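PDB 3EL6: erythromycin dehydratase, which probably catalyses the loss of water from a beta-hydroxyacyl chain carried by the synthase during assembly of the erythromycin polyketide. Local coordinates for residues Leu101-Pro106 against Phe252-Val257; Arg128-Val133 against His150-Leu155. All coordinates share one frame; numbering follows the deposited sequence.

Contact 1. Residues Leu101-Pro106 against Phe252-Val257; sequences LVLQRP and FAWNTV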
loop_
_atom_site.group_PDB
_atom_site.type_symbol
_atom_site.label_atom_id
_atom_site.label_comp_id
_atom_site.label_asym_id
_atom_site.label_seq_id
_atom_site.Cartn_x
_atom_site.Cartn_y
_atom_site.Cartn_z
ATOM N N LEU A 101 15.846 9.808 9.975
ATOM C CA LEU A 101 15.545 9.955 8.524
ATOM C C LEU A 101 16.795 10.393 7.839
ATOM O O LEU A 101 17.424 11.422 8.237
ATOM C CB LEU A 101 14.391 10.951 8.306
ATOM C CG LEU A 101 13.908 10.916 6.841
ATOM C CD1 LEU A 101 13.077 9.648 6.606
ATOM C CD2 LEU A 101 13.108 12.177 6.573
ATOM N N VAL A 102 17.219 9.607 6.843
ATOM C CA VAL A 102 18.432 9.912 6.106
ATOM C C VAL A 102 18.008 10.339 4.713
ATOM O O VAL A 102 17.251 9.625 4.019
ATOM C CB VAL A 102 19.341 8.684 6.032
ATOM C CG1 VAL A 102 20.594 9.010 5.228
ATOM C CG2 VAL A 102 19.708 8.281 7.434
ATOM N N LEU A 103 18.429 11.529 4.334
ATOM C CA LEU A 103 18.046 12.090 3.079
ATOM C C LEU A 103 19.070 11.737 2.009
ATOM O O LEU A 103 20.266 11.973 2.159
ATOM C CB LEU A 103 17.913 13.607 3.257
ATOM C CG LEU A 103 16.876 13.973 4.353
ATOM C CD1 LEU A 103 17.081 15.363 4.918
ATOM C CD2 LEU A 103 15.453 13.860 3.835
ATOM N N GLN A 104 18.609 11.200 0.905
ATOM C CA GLN A 104 19.503 11.001 -0.205
ATOM C C GLN A 104 19.415 12.255 -1.068
ATOM O O GLN A 104 19.100 13.360 -0.594
ATOM C CB GLN A 104 19.116 9.698 -0.948
ATOM C CG GLN A 104 19.645 8.411 -0.219
ATOM C CD GLN A 104 18.664 7.719 0.808
ATOM O OE1 GLN A 104 18.966 7.630 2.007
ATOM N NE2 GLN A 104 17.537 7.181 0.318
ATOM N N ARG A 105 19.702 12.104 -2.336
ATOM C CA ARG A 105 19.467 13.142 -3.303
ATOM C C ARG A 105 18.260 14.023 -3.003
ATOM O O ARG A 105 17.134 13.532 -2.812
ATOM C CB ARG A 105 19.237 12.459 -4.629
ATOM C CG ARG A 105 18.710 11.052 -4.417
ATOM C CD ARG A 105 19.173 10.189 -5.536
ATOM N NE ARG A 105 18.576 10.681 -6.771
ATOM C CZ ARG A 105 17.288 10.526 -7.021
ATOM N NH1 ARG A 105 16.771 10.987 -8.158
ATOM N NH2 ARG A 105 16.535 9.898 -6.105
ATOM N N PRO A 106 18.494 15.331 -2.952
ATOM C CA PRO A 106 17.388 16.271 -2.866
ATOM C C PRO A 106 16.520 16.122 -4.092
ATOM O O PRO A 106 16.968 15.638 -5.121
ATOM C CB PRO A 106 18.075 17.645 -2.827
ATOM C CG PRO A 106 19.447 17.378 -3.295
ATOM C CD PRO A 106 19.780 15.999 -2.794
ATOM N N PHE A 252 21.477 16.408 6.167
ATOM C CA PHE A 252 21.257 15.158 5.470
ATOM C C PHE A 252 20.740 14.004 6.373
ATOM O O PHE A 252 20.226 13.022 5.857
ATOM C CB PHE A 252 22.507 14.751 4.677
ATOM C CG PHE A 252 23.341 13.767 5.365
ATOM C CD1 PHE A 252 23.237 12.422 5.057
ATOM C CD2 PHE A 252 24.234 14.162 6.334
ATOM C CE1 PHE A 252 24.003 11.498 5.714
ATOM C CE2 PHE A 252 25.013 13.225 6.996
ATOM C CZ PHE A 252 24.871 11.896 6.693
ATOM N N ALA A 253 20.834 14.140 7.697
ATOM C CA ALA A 253 20.336 13.081 8.572
ATOM C C ALA A 253 19.696 13.730 9.764
ATOM O O ALA A 253 20.329 14.606 10.402
ATOM C CB ALA A 253 21.504 12.185 9.042
ATOM N N TRP A 254 18.455 13.350 10.061
ATOM C CA TRP A 254 17.776 13.859 11.226
ATOM C C TRP A 254 17.582 12.694 12.183
ATOM O O TRP A 254 17.035 11.659 11.794
ATOM C CB TRP A 254 16.397 14.371 10.840
ATOM C CG TRP A 254 16.389 15.636 9.954
ATOM C CD1 TRP A 254 16.788 15.729 8.652
ATOM C CD2 TRP A 254 15.860 16.918 10.315
ATOM N NE1 TRP A 254 16.553 17.019 8.187
ATOM C CE2 TRP A 254 15.983 17.758 9.189
ATOM C CE3 TRP A 254 15.281 17.421 11.458
ATOM C CZ2 TRP A 254 15.574 19.095 9.198
ATOM C CZ3 TRP A 254 14.857 18.781 11.467
ATOM C CH2 TRP A 254 15.016 19.582 10.343
ATOM N N ASN A 255 18.006 12.868 13.439
ATOM C CA ASN A 255 18.062 11.771 14.426
ATOM C C ASN A 255 17.192 12.094 15.611
ATOM O O ASN A 255 17.375 13.140 16.259
ATOM C CB ASN A 255 19.523 11.532 14.913
ATOM C CG ASN A 255 20.444 11.103 13.799
ATOM O OD1 ASN A 255 21.396 11.809 13.435
ATOM N ND2 ASN A 255 20.178 9.958 13.239
ATOM N N THR A 256 16.207 11.238 15.859
ATOM C CA THR A 256 15.250 11.360 16.885
ATOM C C THR A 256 14.519 12.695 16.879
ATOM O O THR A 256 14.784 13.576 17.707
ATOM C CB THR A 256 15.805 11.008 18.302
ATOM O OG1 THR A 256 16.487 9.747 18.241
ATOM C CG2 THR A 256 14.651 10.892 19.291
ATOM N N VAL A 257 13.529 12.781 15.984
ATOM C CA VAL A 257 12.720 13.975 15.879
ATOM C C VAL A 257 11.456 13.704 16.597
ATOM O O VAL A 257 10.704 12.768 16.234
ATOM C CB VAL A 257 12.394 14.323 14.363
ATOM C CG1 VAL A 257 11.634 15.654 14.355
ATOM C CG2 VAL A 257 13.720 14.373 13.603
#

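Contact 2. Residues Arg128-Val133 against His150-Leu155; sequences RRTIDV and HATGTL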
loop_
_atom_site.group_PDB
_atom_site.type_symbol
_atom_site.label_atom_id
_atom_site.label_comp_id
_atom_site.label_asym_id
_atom_site.label_seq_id
_atom_site.Cartn_x
_atom_site.Cartn_y
_atom_site.Cartn_z
ATOM N N ARG A 128 9.117 -0.854 16.113
ATOM C CA ARG A 128 9.504 0.211 15.173
ATOM C C ARG A 128 9.184 -0.204 13.736
ATOM O O ARG A 128 9.071 -1.422 13.436
ATOM C CB ARG A 128 11.009 0.528 15.303
ATOM C CG ARG A 128 11.297 1.135 16.701
ATOM C CD ARG A 128 12.750 1.408 16.842
ATOM N NE ARG A 128 13.429 0.148 16.685
ATOM C CZ ARG A 128 14.645 -0.101 17.138
ATOM N NH1 ARG A 128 15.312 0.867 17.781
ATOM N NH2 ARG A 128 15.183 -1.317 16.951
ATOM N N ARG A 129 9.020 0.790 12.853
ATOM C CA ARG A 129 8.788 0.477 11.458
ATOM C C ARG A 129 9.717 1.275 10.546
ATOM O O ARG A 129 10.100 2.416 10.874
ATOM C CB ARG A 129 7.343 0.799 11.051
ATOM C CG ARG A 129 6.253 0.140 11.878
ATOM C CD ARG A 129 4.846 0.592 11.418
ATOM N NE ARG A 129 3.810 0.039 12.265
ATOM C CZ ARG A 129 3.165 -1.100 11.988
ATOM N NH1 ARG A 129 3.415 -1.797 10.864
ATOM N NH2 ARG A 129 2.258 -1.563 12.825
ATOM N N THR A 130 10.059 0.695 9.392
ATOM C CA THR A 130 10.790 1.420 8.371
ATOM C C THR A 130 9.867 2.298 7.564
ATOM O O THR A 130 8.733 1.912 7.215
ATOM C CB THR A 130 11.574 0.436 7.456
ATOM O OG1 THR A 130 12.553 -0.248 8.250
ATOM C CG2 THR A 130 12.246 1.219 6.318
ATOM N N ILE A 131 10.340 3.488 7.216
ATOM C CA ILE A 131 9.586 4.302 6.290
ATOM C C ILE A 131 10.520 4.644 5.095
ATOM O O ILE A 131 11.693 4.973 5.261
ATOM C CB ILE A 131 9.072 5.634 6.980
ATOM C CG1 ILE A 131 8.341 6.532 5.973
ATOM C CG2 ILE A 131 10.261 6.330 7.654
ATOM C CD1 ILE A 131 7.428 7.582 6.636
ATOM N N ASP A 132 9.990 4.514 3.899
ATOM C CA ASP A 132 10.735 4.860 2.681
ATOM C C ASP A 132 10.048 5.994 1.996
ATOM O O ASP A 132 8.805 6.073 1.961
ATOM C CB ASP A 132 10.811 3.649 1.730
ATOM C CG ASP A 132 11.706 2.553 2.271
ATOM O OD1 ASP A 132 12.857 2.834 2.723
ATOM O OD2 ASP A 132 11.248 1.388 2.301
ATOM N N VAL A 133 10.824 6.898 1.396
ATOM C CA VAL A 133 10.166 7.968 0.687
ATOM C C VAL A 133 10.657 8.019 -0.749
ATOM O O VAL A 133 11.858 8.114 -0.966
ATOM C CB VAL A 133 10.429 9.361 1.368
ATOM C CG1 VAL A 133 9.579 10.440 0.667
ATOM C CG2 VAL A 133 10.114 9.244 2.897
ATOM N N HIS A 150 14.243 8.868 -2.268
ATOM C CA HIS A 150 14.898 10.100 -1.788
ATOM C C HIS A 150 15.237 10.078 -0.298
ATOM O O HIS A 150 16.152 10.805 0.138
ATOM C CB HIS A 150 14.071 11.342 -2.110
ATOM C CG HIS A 150 14.163 11.715 -3.557
ATOM N ND1 HIS A 150 15.149 12.543 -4.048
ATOM C CD2 HIS A 150 13.430 11.315 -4.625
ATOM C CE1 HIS A 150 15.019 12.637 -5.367
ATOM N NE2 HIS A 150 13.983 11.903 -5.742
ATOM N N ALA A 151 14.527 9.248 0.476
ATOM C CA ALA A 151 14.827 9.178 1.924
ATOM C C ALA A 151 14.413 7.819 2.465
ATOM O O ALA A 151 13.525 7.186 1.911
ATOM C CB ALA A 151 14.084 10.252 2.667
ATOM N N THR A 152 14.978 7.461 3.611
ATOM C CA THR A 152 14.554 6.276 4.321
ATOM C C THR A 152 14.846 6.479 5.797
ATOM O O THR A 152 15.796 7.194 6.169
ATOM C CB THR A 152 15.298 5.009 3.820
ATOM O OG1 THR A 152 14.699 3.854 4.426
ATOM C CG2 THR A 152 16.763 5.062 4.207
ATOM N N GLY A 153 14.033 5.886 6.645
ATOM C CA GLY A 153 14.244 6.060 8.084
ATOM C C GLY A 153 13.423 5.071 8.885
ATOM O O GLY A 153 12.986 4.024 8.353
ATOM N N THR A 154 13.176 5.427 10.141
ATOM C CA THR A 154 12.551 4.546 11.110
ATOM C C THR A 154 11.602 5.357 11.971
ATOM O O THR A 154 11.965 6.462 12.415
ATOM C CB THR A 154 13.676 3.905 12.000
ATOM O OG1 THR A 154 14.560 3.139 11.159
ATOM C CG2 THR A 154 13.080 3.006 13.121
ATOM N N LEU A 155 10.383 4.845 12.174
ATOM C CA LEU A 155 9.372 5.475 12.994
ATOM C C LEU A 155 9.354 4.719 14.300
ATOM O O LEU A 155 9.472 3.454 14.317
ATOM C CB LEU A 155 7.960 5.317 12.360
ATOM C CG LEU A 155 7.872 6.062 10.972
ATOM C CD1 LEU A 155 6.491 5.699 10.427
ATOM C CD2 LEU A 155 8.011 7.599 11.268
HETATM O O HOH W 1 14.580 1.276 9.320
#

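Contact 1. Residues Leu101-Pro106 against Phe252-Val257
Leu103 and Trp254 meet on the Leu101/Trp254 face of an antiparallel backbone ladder. The leucine can be followed outward. Leu103 CB lies 3.5 Å from Phe252 O, and Leu103 CG is 3.8 Å from the same oxygen. The first torsion (chi1 -58°) sets CG beside the backbone N and anti to the carbonyl carbon. From there CD1 reaches the edge of the Trp254 indole, near the ring plane. It touches the five-membered ring, with Leu103 CD1 3.7 Å from Trp254 NE1 and about as far from Trp254 CD1. The two side chains cross obliquely, and the methyl meets the edge of the indole.

The ladder itself is short. Leu101 and Trp254 form a hydrogen-bonded pair. Trp254 N gives to Leu101 O at 2.8 Å, and Leu101 N gives to Trp254 O at 2.9 Å. Leu103 N then bonds Phe252 O at 2.8 Å, almost straight at 173°. Val102 and Ala253 pair without hydrogen bonds, and their side chains take the other face of the ladder. There Val102 CG1 comes to 4.2 Å from Phe252 CE1, obliquely to the ring. Ala253 CB covers one face of that ring, over its centre.

Strand 97-103 is bordered here by strand 148-156, and strand 251-259 by strand 290-299. Phe252 and Ala253 form a classic beta bulge opposite Val298. On their shared face, Leu101 and Trp254 rest on Val83 of helix 79-93. Trp254 also packs on Leu230 and Ala234 of helix 227-235, so the indole touches two helices of the double hotdog.

Contact 2. Residues Arg128-Val133 against His150-Leu155
The first torsions of Asp132 and Thr152 bring the two side chains alongside each other, pointing the same way. Thr152 OG1 stands opposite its own backbone N (chi1 -172°), while the aspartate carboxylate swings beside its backbone N (chi1 -70°). With the groups so placed, Thr152 OG1 donates a 2.7 Å hydrogen bond to Asp132 OD1, meeting that oxygen nearly head-on.

Further along the same face, Thr130 and Thr154 both carry OG1 beside the backbone N. A single water joins the pair, 2.8 Å from Thr130 OG1 and 2.6 Å from Thr154 OG1. It also makes a weak bond to Gly153 O. The methyl of Thr154 turns instead to the Arg128 side chain, with Thr154 CG2 3.9 Å from Arg128 CB.

The opposite face is largely apolar; Arg129, at its end, sends its guanidinium to His49 O and Gly121 O. Ile131 CG2 lies over the glycine backbone, 3.6 Å from Gly153 C, and then meets Leu155 CG at 4.1 Å. Val133 and Ala151 touch through their CB atoms. Ile131 continues onto Ala86 and Ala89 of helix 79-93, and Leu155 onto Val93.

Val133 O is gripped twice, by His150 N at 2.8 Å and by Ala151 N at 3.2 Å. His150 and Ala151 thus form a classic beta bulge facing Val133. The two segments are parts of the arms of a beta hairpin made by strands 129-137 and 148-156. The hairpin's largely apolar face lies against helix 79-93, as expected of a hotdog fold, where an antiparallel sheet wraps a central helix.

Contacts 1 and 2 lie side by side, their centres about 10 Å apart. Strand 97-103 joins them: strand 251-259 flanks it in contact 1, and strand 148-156 of contact 2 lies along its other edge. The segments meet directly at His150. His150 O lies 2.6 Å from Gln104 N, and His150 ND1 2.5 Å from Arg105 O, both probable hydrogen bonds. Val102 O also packs 3.5 Å from Ala151 CB. Contact 2 belongs to the first hotdog, while contact 1 links that half to the second. Related dehydratases hold their active site between the two halves.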